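Local coordinates for adenosine monophosphate-protein transferase (PDB 2EKM) that is of unknown function but belongs to the adenosine-specific kinase family and so may act on adenosine or one of its nucleotides, at residues G21-I26 / I47-A52; T35-S38 / K44-I47; I58-D61 / L67-L70; Q72-K77 / T83-I88. All blocks are in the same frame, centred on the assembly; numbering follows the deposited sequence.

Interaction 1: G21-I26 / I47-A52; sequences GQSHFI and IAFCEA
Residues 21-26 run off the end of strand 16-22 into a loop that bends round the ring of Phe49, which strand 44-50 holds out toward it; the closest CA atoms, those of Ile26 and Glu51, are 6.8 Å apart. The two strands belong to one five-stranded antiparallel sheet, with strand 83-89 between them and helix 28-37 connecting them, a beta-alpha-beta crossover. The contact therefore lies where the first strand of the crossover gives way to its helix. No hydrogen bond joins the two segments; the outer end of one aromatic ring meets a succession of loop atoms. CG of Phe49 stands anti to the backbone N (chi1 172°), which sends the ring out from the strand into the bend. Phe49 CE1 comes within 4.0 Å of Ser23 CB. Farther round, Phe49 CZ lies 4.2 Å from His24 C, and Phe49 CE2 is at the same distance from Ile26 CA. All of these approaches are oblique to the ring. Phe25, with a positive phi of 71°, turns the chain at this point. The bend has its own polar support, since Thr28 OG1, at the start of helix 28-37, is hydrogen-bonded to both Ser23 OG and Phe25 O. Phe49 also packs on Thr28 and Val29 and meets the ring of His82, the planes inclined by about 20°. Ile26 also packs against Leu155 of the second subunit. The shortest approach across the two segments is that of Phe25 O to Phe49 CE2, 3.6 Å.

Interaction 2: T35-S38 / K44-I47; sequences TLAS and KFGI
The Phe45 ring carries Leu36 on one face: Leu36 CB sits 3.6 Å from the ring centroid and only 7° off the normal, a CH-pi contact placed almost exactly over the centre. Toward the far end of the ring, Ala37 approaches obliquely, its backbone N 3.7 Å from Phe45 CZ and its CB 4.1 Å from the same atom. This is the last turn of helix 28-37 settling on the first residues of strand 44-50, the point where the beta-alpha-beta crossover from strand 16-22 re-enters the antiparallel sheet after a short loop. The torsions account for the overlap. CG of Phe45 lies between its backbone N and carbonyl carbon (chi1 58°), and from there the ring extends beneath the helix. Leu36 has CG anti to its carbonyl carbon, and its CD1 continues past the ring centre to Phe45 CD1 at 3.7 Å. An alanine at Phe45 would take away the whole ring and is likely to open a gap under Leu36 CB, leaving the end of the helix without its aromatic support. Leu36 also touches Ile86, and Phe45 touches Ile88, both on the neighbouring strand 83-89, so the contact belongs to the apolar layer between helix and sheet. Two residues on from Phe45, the strand offers a second apolar partner on the same side: Leu36 CD1 and Ile47 CD1 meet tip to tip at 3.8 Å.

Interaction 3: I58-D61 / L67-L70; sequences IRWD and LIKL
Apolar packing joins Trp60 to Ile68, two side chains that cross at about a right angle. Ile68 sends its CG2 methyl to the six-membered part of the indole, 3.5 Å from CE3 and 4.0 Å from CD2 of Trp60, in an approach oblique to the ring plane. Its other branch follows the indole outward, with Ile68 CD1 4.1 Å from Trp60 CZ3. With CG1 anti to the carbonyl carbon (chi1 -70°) and CG2 anti to the backbone N, CG2 of Ile68 is turned to the indole while CG1 and CD1 lie along the Asp61 peptide. That backbone contact is of a second kind, aliphatic carbon against a peptide group. Ile68 CG1 is 3.7 Å from Asp61 O, and Ile68 CD1 is 3.9 Å from Asp61 C. The CA atoms of Asp61 and Ile68 are nearest here, at 6.7 Å. Strand 57-62 and helix 65-78 form the first half of a beta-alpha-beta crossover that leads on to strand 83-89, and Ile68 packs beside the strand soon after the chain has turned into the helix. No hydrogen bond links the two segments; the polar bonds nearby lead elsewhere. Asp61 pairs by its backbone with Ile47 on the adjacent strand 44-50. Trp60 N is hydrogen-bonded to Glu143 OE2 of the second subunit, and Ile58 pairs in a parallel beta ladder with a strand of that subunit.

Interaction 4: Q72-K77 / T83-I88; sequences QQTALK and TFVIYI
Ala75 and Val85 mark the nearest backbone approach, 6.1 Å between CA atoms, where helix 72-77 crosses strand 83-88 with their axes 8.0 Å apart and their directions at 150°. This is the closing half of a beta-alpha-beta crossover: helix 65-78 lies over the antiparallel sheet and the chain then returns as strand 83-89. Thr74 divides its two branches between two strand residues. Its CG2, anti to the backbone N, meets Val85 CG1 and CG2 alike at 4.0 Å, while the valine's CG2 also lies 4.2 Å from Ala75 CB. OG1 of Thr74 points instead to the Tyr87 phenol, which it meets at the edge and in the ring plane. Around that buried polar spot, Tyr87 OH is hydrogen-bonded to Glu11 O, and Thr74 OG1 makes a weak bond to Leu70 O one turn back in the helix. A phenylalanine in place of Tyr87 would lack the hydroxyl and would probably leave Thr74 OG1, in its buried place, and Glu11 O without this partner. Thr74 OG1 and Tyr87 OH are hydrogen-bonded at 2.5 Å.

All four contacts involve the five-stranded antiparallel sheet. Interactions 1 and 2 share Ile47 and strand 44-50, with centres 15 Å apart; they lie near the two ends of the crossover through helix 28-37. Interactions 3 and 4 follow in series along the chain, their centres only 7 Å apart, and both use helix 65-78. The two helices take opposite faces: Ile47 and Phe49 touch helix 28-37, whereas the intervening Ala48 touches helix 65-78. Within the sheet, the backbone of strand 44-50 bonds to both neighbours, 57-62 and, through Ala48 O to Val85 N at 2.8 Å, 83-89. Interactions 1, 3 and 4 also border the second subunit, so this helix-sheet-helix core contributes to the assembly.

Interaction 1: G21-I26 / I47-A52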
loop_
_atom_site.group_PDB
_atom_site.type_symbol
_atom_site.label_atom_id
_atom_site.label_comp_id
_atom_site.label_asym_id
_atom_site.label_seq_id
_atom_site.Cartn_x
_atom_site.Cartn_y
_atom_site.Cartn_z
ATOM N N GLY A 21 -0.772 9.727 -0.167
ATOM C CA GLY A 21 -1.340 8.457 0.235
ATOM C C GLY A 21 -2.852 8.465 0.304
ATOM O O GLY A 21 -3.514 9.327 -0.272
ATOM N N GLN A 22 -3.395 7.495 1.026
ATOM C CA GLN A 22 -4.834 7.362 1.185
ATOM C C GLN A 22 -5.140 7.142 2.657
ATOM O O GLN A 22 -4.425 6.409 3.349
ATOM C CB GLN A 22 -5.333 6.173 0.371
ATOM C CG GLN A 22 -6.833 6.011 0.331
ATOM C CD GLN A 22 -7.228 4.776 -0.447
ATOM O OE1 GLN A 22 -6.672 4.501 -1.510
ATOM N NE2 GLN A 22 -8.189 4.023 0.075
ATOM N N SER A 23 -6.213 7.766 3.123
ATOM C CA SER A 23 -6.610 7.665 4.516
ATOM C C SER A 23 -8.136 7.652 4.629
ATOM O O SER A 23 -8.839 7.433 3.643
ATOM C CB SER A 23 -6.039 8.866 5.279
ATOM O OG SER A 23 -6.283 8.759 6.662
ATOM N N HIS A 24 -8.639 7.871 5.839
ATOM C CA HIS A 24 -10.077 7.923 6.074
ATOM C C HIS A 24 -10.310 8.650 7.392
ATOM O O HIS A 24 -9.399 8.752 8.212
ATOM C CB HIS A 24 -10.668 6.511 6.135
ATOM C CG HIS A 24 -10.435 5.814 7.437
ATOM N ND1 HIS A 24 -11.427 5.656 8.382
ATOM C CD2 HIS A 24 -9.319 5.256 7.963
ATOM C CE1 HIS A 24 -10.929 5.032 9.435
ATOM N NE2 HIS A 24 -9.654 4.779 9.207
ATOM N N PHE A 25 -11.524 9.156 7.581
ATOM C CA PHE A 25 -11.907 9.887 8.790
ATOM C C PHE A 25 -11.234 11.254 8.854
ATOM O O PHE A 25 -10.051 11.400 8.541
ATOM C CB PHE A 25 -11.558 9.090 10.054
ATOM C CG PHE A 25 -12.261 9.582 11.296
ATOM C CD1 PHE A 25 -13.541 10.130 11.220
ATOM C CD2 PHE A 25 -11.650 9.490 12.542
ATOM C CE1 PHE A 25 -14.198 10.583 12.369
ATOM C CE2 PHE A 25 -12.300 9.941 13.699
ATOM C CZ PHE A 25 -13.574 10.487 13.610
ATOM N N ILE A 26 -12.001 12.251 9.279
ATOM C CA ILE A 26 -11.516 13.623 9.376
ATOM C C ILE A 26 -10.325 13.790 10.327
ATOM O O ILE A 26 -9.534 14.725 10.174
ATOM C CB ILE A 26 -12.663 14.569 9.826
ATOM C CG1 ILE A 26 -12.245 16.030 9.654
ATOM C CG2 ILE A 26 -13.021 14.302 11.278
ATOM C CD1 ILE A 26 -11.974 16.414 8.229
ATOM N N ILE A 47 -0.109 19.977 5.004
ATOM C CA ILE A 47 -0.957 18.795 4.853
ATOM C C ILE A 47 -2.321 19.084 4.233
ATOM O O ILE A 47 -2.981 20.049 4.604
ATOM C CB ILE A 47 -1.235 18.146 6.226
ATOM C CG1 ILE A 47 0.082 17.847 6.939
ATOM C CG2 ILE A 47 -2.082 16.883 6.051
ATOM C CD1 ILE A 47 -0.079 17.655 8.441
ATOM N N ALA A 48 -2.744 18.229 3.308
ATOM C CA ALA A 48 -4.049 18.373 2.675
ATOM C C ALA A 48 -4.715 17.001 2.678
ATOM O O ALA A 48 -4.053 15.986 2.445
ATOM C CB ALA A 48 -3.902 18.886 1.250
ATOM N N PHE A 49 -6.018 16.979 2.951
ATOM C CA PHE A 49 -6.789 15.737 2.999
ATOM C C PHE A 49 -8.135 15.912 2.301
ATOM O O PHE A 49 -8.870 16.860 2.579
ATOM C CB PHE A 49 -7.013 15.316 4.456
ATOM C CG PHE A 49 -7.956 14.156 4.619
ATOM C CD1 PHE A 49 -7.624 12.891 4.130
ATOM C CD2 PHE A 49 -9.177 14.325 5.267
ATOM C CE1 PHE A 49 -8.494 11.815 4.289
ATOM C CE2 PHE A 49 -10.058 13.254 5.432
ATOM C CZ PHE A 49 -9.718 11.998 4.944
ATOM N N CYS A 50 -8.461 14.988 1.405
ATOM C CA CYS A 50 -9.711 15.064 0.663
ATOM C C CYS A 50 -10.911 14.407 1.343
ATOM O O CYS A 50 -11.152 13.209 1.177
ATOM C CB CYS A 50 -9.534 14.460 -0.732
ATOM S SG CYS A 50 -8.378 15.352 -1.816
ATOM N N GLU A 51 -11.657 15.190 2.116
ATOM C CA GLU A 51 -12.861 14.680 2.767
ATOM C C GLU A 51 -13.724 14.191 1.599
ATOM O O GLU A 51 -13.934 14.926 0.632
ATOM C CB GLU A 51 -13.554 15.809 3.526
ATOM C CG GLU A 51 -14.925 15.465 4.065
ATOM C CD GLU A 51 -15.567 16.642 4.764
ATOM O OE1 GLU A 51 -15.506 17.766 4.216
ATOM O OE2 GLU A 51 -16.132 16.447 5.856
ATOM N N ALA A 52 -14.220 12.962 1.685
ATOM C CA ALA A 52 -14.982 12.376 0.582
ATOM C C ALA A 52 -16.499 12.334 0.721
ATOM O O ALA A 52 -17.185 11.747 -0.122
ATOM C CB ALA A 52 -14.454 10.964 0.305
#

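Interaction 2: T35-S38 / K44-I47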
loop_
_atom_site.group_PDB
_atom_site.type_symbol
_atom_site.label_atom_id
_atom_site.label_comp_id
_atom_site.label_asym_id
_atom_site.label_seq_id
_atom_site.Cartn_x
_atom_site.Cartn_y
_atom_site.Cartn_z
ATOM N N THR A 35 1.935 14.069 14.397
ATOM C CA THR A 35 3.099 13.210 14.257
ATOM C C THR A 35 4.262 13.906 13.540
ATOM O O THR A 35 5.429 13.620 13.816
ATOM C CB THR A 35 2.718 11.880 13.546
ATOM O OG1 THR A 35 3.708 10.883 13.838
ATOM C CG2 THR A 35 2.600 12.080 12.037
ATOM N N LEU A 36 3.953 14.824 12.627
ATOM C CA LEU A 36 4.999 15.560 11.925
ATOM C C LEU A 36 5.604 16.601 12.874
ATOM O O LEU A 36 6.824 16.752 12.949
ATOM C CB LEU A 36 4.429 16.246 10.677
ATOM C CG LEU A 36 3.983 15.283 9.569
ATOM C CD1 LEU A 36 3.308 16.037 8.429
ATOM C CD2 LEU A 36 5.202 14.518 9.065
ATOM N N ALA A 37 4.746 17.298 13.613
ATOM C CA ALA A 37 5.191 18.319 14.556
ATOM C C ALA A 37 6.134 17.754 15.616
ATOM O O ALA A 37 7.117 18.399 15.982
ATOM C CB ALA A 37 3.982 18.976 15.232
ATOM N N SER A 38 5.845 16.552 16.107
ATOM C CA SER A 38 6.693 15.949 17.132
ATOM C C SER A 38 7.813 15.074 16.568
ATOM O O SER A 38 8.490 14.369 17.317
ATOM C CB SER A 38 5.848 15.145 18.133
ATOM O OG SER A 38 5.132 14.097 17.508
ATOM N N LYS A 44 9.450 21.549 8.394
ATOM C CA LYS A 44 8.417 22.445 7.879
ATOM C C LYS A 44 7.515 21.544 7.053
ATOM O O LYS A 44 8.003 20.720 6.272
ATOM C CB LYS A 44 9.021 23.531 6.979
ATOM C CG LYS A 44 10.087 24.380 7.652
ATOM C CD LYS A 44 9.560 25.030 8.929
ATOM C CE LYS A 44 10.661 25.805 9.645
ATOM N NZ LYS A 44 10.197 26.362 10.942
ATOM N N PHE A 45 6.206 21.693 7.207
ATOM C CA PHE A 45 5.303 20.835 6.462
ATOM C C PHE A 45 3.927 21.433 6.191
ATOM O O PHE A 45 3.500 22.378 6.853
ATOM C CB PHE A 45 5.162 19.501 7.203
ATOM C CG PHE A 45 4.663 19.639 8.620
ATOM C CD1 PHE A 45 3.299 19.688 8.892
ATOM C CD2 PHE A 45 5.559 19.746 9.683
ATOM C CE1 PHE A 45 2.833 19.841 10.204
ATOM C CE2 PHE A 45 5.103 19.902 10.999
ATOM C CZ PHE A 45 3.737 19.948 11.255
ATOM N N GLY A 46 3.261 20.869 5.187
ATOM C CA GLY A 46 1.926 21.288 4.805
ATOM C C GLY A 46 1.135 20.021 4.534
ATOM O O GLY A 46 1.651 19.100 3.895
ATOM N N ILE A 47 -0.109 19.977 5.004
ATOM C CA ILE A 47 -0.957 18.795 4.853
ATOM C C ILE A 47 -2.321 19.084 4.233
ATOM O O ILE A 47 -2.981 20.049 4.604
ATOM C CB ILE A 47 -1.235 18.146 6.226
ATOM C CG1 ILE A 47 0.082 17.847 6.939
ATOM C CG2 ILE A 47 -2.082 16.883 6.051
ATOM C CD1 ILE A 47 -0.079 17.655 8.441
#

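Interaction 3: I58-D61 / L67-L70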
loop_
_atom_site.group_PDB
_atom_site.type_symbol
_atom_site.label_atom_id
_atom_site.label_comp_id
_atom_site.label_asym_id
_atom_site.label_seq_id
_atom_site.Cartn_x
_atom_site.Cartn_y
_atom_site.Cartn_z
ATOM N N ILE A 58 -11.337 20.144 1.090
ATOM C CA ILE A 58 -9.929 19.810 1.255
ATOM C C ILE A 58 -9.615 20.312 2.662
ATOM O O ILE A 58 -9.690 21.514 2.921
ATOM C CB ILE A 58 -9.019 20.581 0.266
ATOM C CG1 ILE A 58 -9.341 20.197 -1.182
ATOM C CG2 ILE A 58 -7.557 20.308 0.593
ATOM C CD1 ILE A 58 -8.991 18.778 -1.551
ATOM N N ARG A 59 -9.287 19.397 3.569
ATOM C CA ARG A 59 -8.964 19.770 4.939
ATOM C C ARG A 59 -7.452 19.927 5.027
ATOM O O ARG A 59 -6.709 19.138 4.445
ATOM C CB ARG A 59 -9.459 18.693 5.901
ATOM C CG ARG A 59 -10.941 18.396 5.751
ATOM C CD ARG A 59 -11.781 19.646 5.966
ATOM N NE ARG A 59 -13.210 19.347 5.942
ATOM C CZ ARG A 59 -14.111 19.956 6.708
ATOM N NH1 ARG A 59 -13.731 20.901 7.561
ATOM N NH2 ARG A 59 -15.388 19.610 6.635
ATOM N N TRP A 60 -6.988 20.933 5.759
ATOM C CA TRP A 60 -5.555 21.168 5.816
ATOM C C TRP A 60 -5.007 21.760 7.101
ATOM O O TRP A 60 -5.742 22.311 7.921
ATOM C CB TRP A 60 -5.162 22.093 4.665
ATOM C CG TRP A 60 -5.958 23.374 4.674
ATOM C CD1 TRP A 60 -7.163 23.598 4.068
ATOM C CD2 TRP A 60 -5.635 24.579 5.380
ATOM N NE1 TRP A 60 -7.613 24.868 4.355
ATOM C CE2 TRP A 60 -6.694 25.492 5.157
ATOM C CE3 TRP A 60 -4.557 24.976 6.180
ATOM C CZ2 TRP A 60 -6.703 26.781 5.705
ATOM C CZ3 TRP A 60 -4.565 26.263 6.728
ATOM C CH2 TRP A 60 -5.634 27.147 6.485
ATOM N N ASP A 61 -3.691 21.643 7.245
ATOM C CA ASP A 61 -2.963 22.189 8.383
ATOM C C ASP A 61 -1.477 22.099 8.055
ATOM O O ASP A 61 -1.097 21.565 7.011
ATOM C CB ASP A 61 -3.252 21.413 9.668
ATOM C CG ASP A 61 -3.085 22.276 10.916
ATOM O OD1 ASP A 61 -2.186 23.142 10.931
ATOM O OD2 ASP A 61 -3.847 22.083 11.885
ATOM N N LEU A 67 3.919 25.504 1.874
ATOM C CA LEU A 67 3.806 24.051 1.759
ATOM C C LEU A 67 2.340 23.641 1.826
ATOM O O LEU A 67 1.924 22.681 1.176
ATOM C CB LEU A 67 4.600 23.353 2.870
ATOM C CG LEU A 67 6.115 23.563 2.818
ATOM C CD1 LEU A 67 6.785 22.721 3.900
ATOM C CD2 LEU A 67 6.640 23.187 1.437
ATOM N N ILE A 68 1.558 24.373 2.614
ATOM C CA ILE A 68 0.132 24.088 2.732
ATOM C C ILE A 68 -0.532 24.303 1.368
ATOM O O ILE A 68 -1.317 23.475 0.916
ATOM C CB ILE A 68 -0.530 25.003 3.799
ATOM C CG1 ILE A 68 -0.055 24.590 5.196
ATOM C CG2 ILE A 68 -2.047 24.909 3.716
ATOM C CD1 ILE A 68 -0.523 25.516 6.325
ATOM N N LYS A 69 -0.202 25.412 0.711
ATOM C CA LYS A 69 -0.772 25.719 -0.602
ATOM C C LYS A 69 -0.434 24.643 -1.629
ATOM O O LYS A 69 -1.280 24.248 -2.429
ATOM C CB LYS A 69 -0.273 27.083 -1.096
ATOM C CG LYS A 69 -0.948 28.268 -0.419
ATOM C CD LYS A 69 -0.482 29.586 -1.021
ATOM C CE LYS A 69 -1.368 30.746 -0.587
ATOM N NZ LYS A 69 -1.351 30.978 0.884
ATOM N N LEU A 70 0.805 24.173 -1.608
ATOM C CA LEU A 70 1.220 23.128 -2.530
ATOM C C LEU A 70 0.366 21.883 -2.293
ATOM O O LEU A 70 -0.142 21.283 -3.235
ATOM C CB LEU A 70 2.697 22.795 -2.316
ATOM C CG LEU A 70 3.674 23.860 -2.810
ATOM C CD1 LEU A 70 5.088 23.531 -2.347
ATOM C CD2 LEU A 70 3.603 23.927 -4.331
#

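Interaction 4: Q72-K77 / T83-I88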
loop_
_atom_site.group_PDB
_atom_site.type_symbol
_atom_site.label_atom_id
_atom_site.label_comp_id
_atom_site.label_asym_id
_atom_site.label_seq_id
_atom_site.Cartn_x
_atom_site.Cartn_y
_atom_site.Cartn_z
ATOM N N GLN A 72 -2.597 21.668 -0.954
ATOM C CA GLN A 72 -3.967 21.945 -1.379
ATOM C C GLN A 72 -4.112 21.785 -2.893
ATOM O O GLN A 72 -5.022 21.111 -3.379
ATOM C CB GLN A 72 -4.364 23.375 -0.980
ATOM C CG GLN A 72 -4.557 23.594 0.527
ATOM C CD GLN A 72 -4.741 25.063 0.890
ATOM O OE1 GLN A 72 -5.177 25.395 1.994
ATOM N NE2 GLN A 72 -4.395 25.949 -0.036
ATOM N N GLN A 73 -3.206 22.414 -3.633
ATOM C CA GLN A 73 -3.227 22.360 -5.090
ATOM C C GLN A 73 -3.119 20.932 -5.614
ATOM O O GLN A 73 -3.931 20.498 -6.428
ATOM C CB GLN A 73 -2.093 23.224 -5.648
ATOM C CG GLN A 73 -2.251 24.696 -5.301
ATOM C CD GLN A 73 -0.954 25.476 -5.380
ATOM O OE1 GLN A 73 -0.914 26.657 -5.044
ATOM N NE2 GLN A 73 0.115 24.821 -5.818
ATOM N N THR A 74 -2.116 20.202 -5.140
ATOM C CA THR A 74 -1.922 18.826 -5.567
ATOM C C THR A 74 -3.133 17.958 -5.221
ATOM O O THR A 74 -3.551 17.126 -6.023
ATOM C CB THR A 74 -0.633 18.245 -4.940
ATOM O OG1 THR A 74 0.497 18.960 -5.461
ATOM C CG2 THR A 74 -0.480 16.762 -5.269
ATOM N N ALA A 75 -3.707 18.163 -4.038
ATOM C CA ALA A 75 -4.879 17.394 -3.618
ATOM C C ALA A 75 -6.065 17.661 -4.545
ATOM O O ALA A 75 -6.837 16.755 -4.865
ATOM C CB ALA A 75 -5.252 17.752 -2.181
ATOM N N LEU A 76 -6.214 18.912 -4.970
ATOM C CA LEU A 76 -7.300 19.283 -5.869
ATOM C C LEU A 76 -7.097 18.683 -7.258
ATOM O O LEU A 76 -8.047 18.237 -7.898
ATOM C CB LEU A 76 -7.390 20.806 -5.993
ATOM C CG LEU A 76 -8.114 21.588 -4.897
ATOM C CD1 LEU A 76 -7.846 23.072 -5.087
ATOM C CD2 LEU A 76 -9.616 21.303 -4.956
ATOM N N LYS A 77 -5.854 18.688 -7.727
ATOM C CA LYS A 77 -5.535 18.151 -9.046
ATOM C C LYS A 77 -5.773 16.645 -9.118
ATOM O O LYS A 77 -6.236 16.131 -10.133
ATOM C CB LYS A 77 -4.090 18.494 -9.399
ATOM C CG LYS A 77 -3.870 19.993 -9.552
ATOM C CD LYS A 77 -2.399 20.381 -9.501
ATOM C CE LYS A 77 -1.608 19.775 -10.641
ATOM N NZ LYS A 77 -0.219 20.317 -10.665
ATOM N N THR A 83 -7.778 11.071 -0.367
ATOM C CA THR A 83 -6.364 11.184 -0.698
ATOM C C THR A 83 -5.750 12.236 0.227
ATOM O O THR A 83 -6.380 13.253 0.519
ATOM C CB THR A 83 -6.159 11.667 -2.158
ATOM O OG1 THR A 83 -6.768 10.743 -3.065
ATOM C CG2 THR A 83 -4.673 11.777 -2.482
ATOM N N PHE A 84 -4.540 11.982 0.714
ATOM C CA PHE A 84 -3.872 12.970 1.542
ATOM C C PHE A 84 -2.544 13.300 0.872
ATOM O O PHE A 84 -1.941 12.449 0.210
ATOM C CB PHE A 84 -3.696 12.482 2.997
ATOM C CG PHE A 84 -2.669 11.393 3.185
ATOM C CD1 PHE A 84 -1.311 11.693 3.225
ATOM C CD2 PHE A 84 -3.066 10.078 3.399
ATOM C CE1 PHE A 84 -0.362 10.697 3.479
ATOM C CE2 PHE A 84 -2.128 9.077 3.655
ATOM C CZ PHE A 84 -0.771 9.391 3.696
ATOM N N VAL A 85 -2.123 14.550 1.011
ATOM C CA VAL A 85 -0.885 15.022 0.412
ATOM C C VAL A 85 -0.078 15.781 1.450
ATOM O O VAL A 85 -0.611 16.638 2.157
ATOM C CB VAL A 85 -1.162 15.974 -0.784
ATOM C CG1 VAL A 85 0.155 16.523 -1.335
ATOM C CG2 VAL A 85 -1.918 15.233 -1.875
ATOM N N ILE A 86 1.207 15.452 1.540
ATOM C CA ILE A 86 2.107 16.108 2.477
ATOM C C ILE A 86 3.330 16.650 1.744
ATOM O O ILE A 86 3.933 15.958 0.924
ATOM C CB ILE A 86 2.628 15.132 3.565
ATOM C CG1 ILE A 86 1.471 14.589 4.406
ATOM C CG2 ILE A 86 3.621 15.854 4.464
ATOM C CD1 ILE A 86 1.900 13.505 5.393
ATOM N N TYR A 87 3.675 17.898 2.036
ATOM C CA TYR A 87 4.853 18.532 1.463
ATOM C C TYR A 87 5.744 18.851 2.651
ATOM O O TYR A 87 5.263 19.354 3.666
ATOM C CB TYR A 87 4.481 19.825 0.731
ATOM C CG TYR A 87 4.057 19.619 -0.703
ATOM C CD1 TYR A 87 4.998 19.595 -1.730
ATOM C CD2 TYR A 87 2.716 19.438 -1.036
ATOM C CE1 TYR A 87 4.615 19.395 -3.053
ATOM C CE2 TYR A 87 2.321 19.235 -2.355
ATOM C CZ TYR A 87 3.276 19.216 -3.357
ATOM O OH TYR A 87 2.895 19.009 -4.662
ATOM N N ILE A 88 7.033 18.549 2.538
ATOM C CA ILE A 88 7.964 18.830 3.625
ATOM C C ILE A 88 9.238 19.480 3.109
ATOM O O ILE A 88 9.628 19.288 1.960
ATOM C CB ILE A 88 8.357 17.545 4.411
ATOM C CG1 ILE A 88 9.064 16.552 3.483
ATOM C CG2 ILE A 88 7.117 16.923 5.051
ATOM C CD1 ILE A 88 9.577 15.305 4.186
#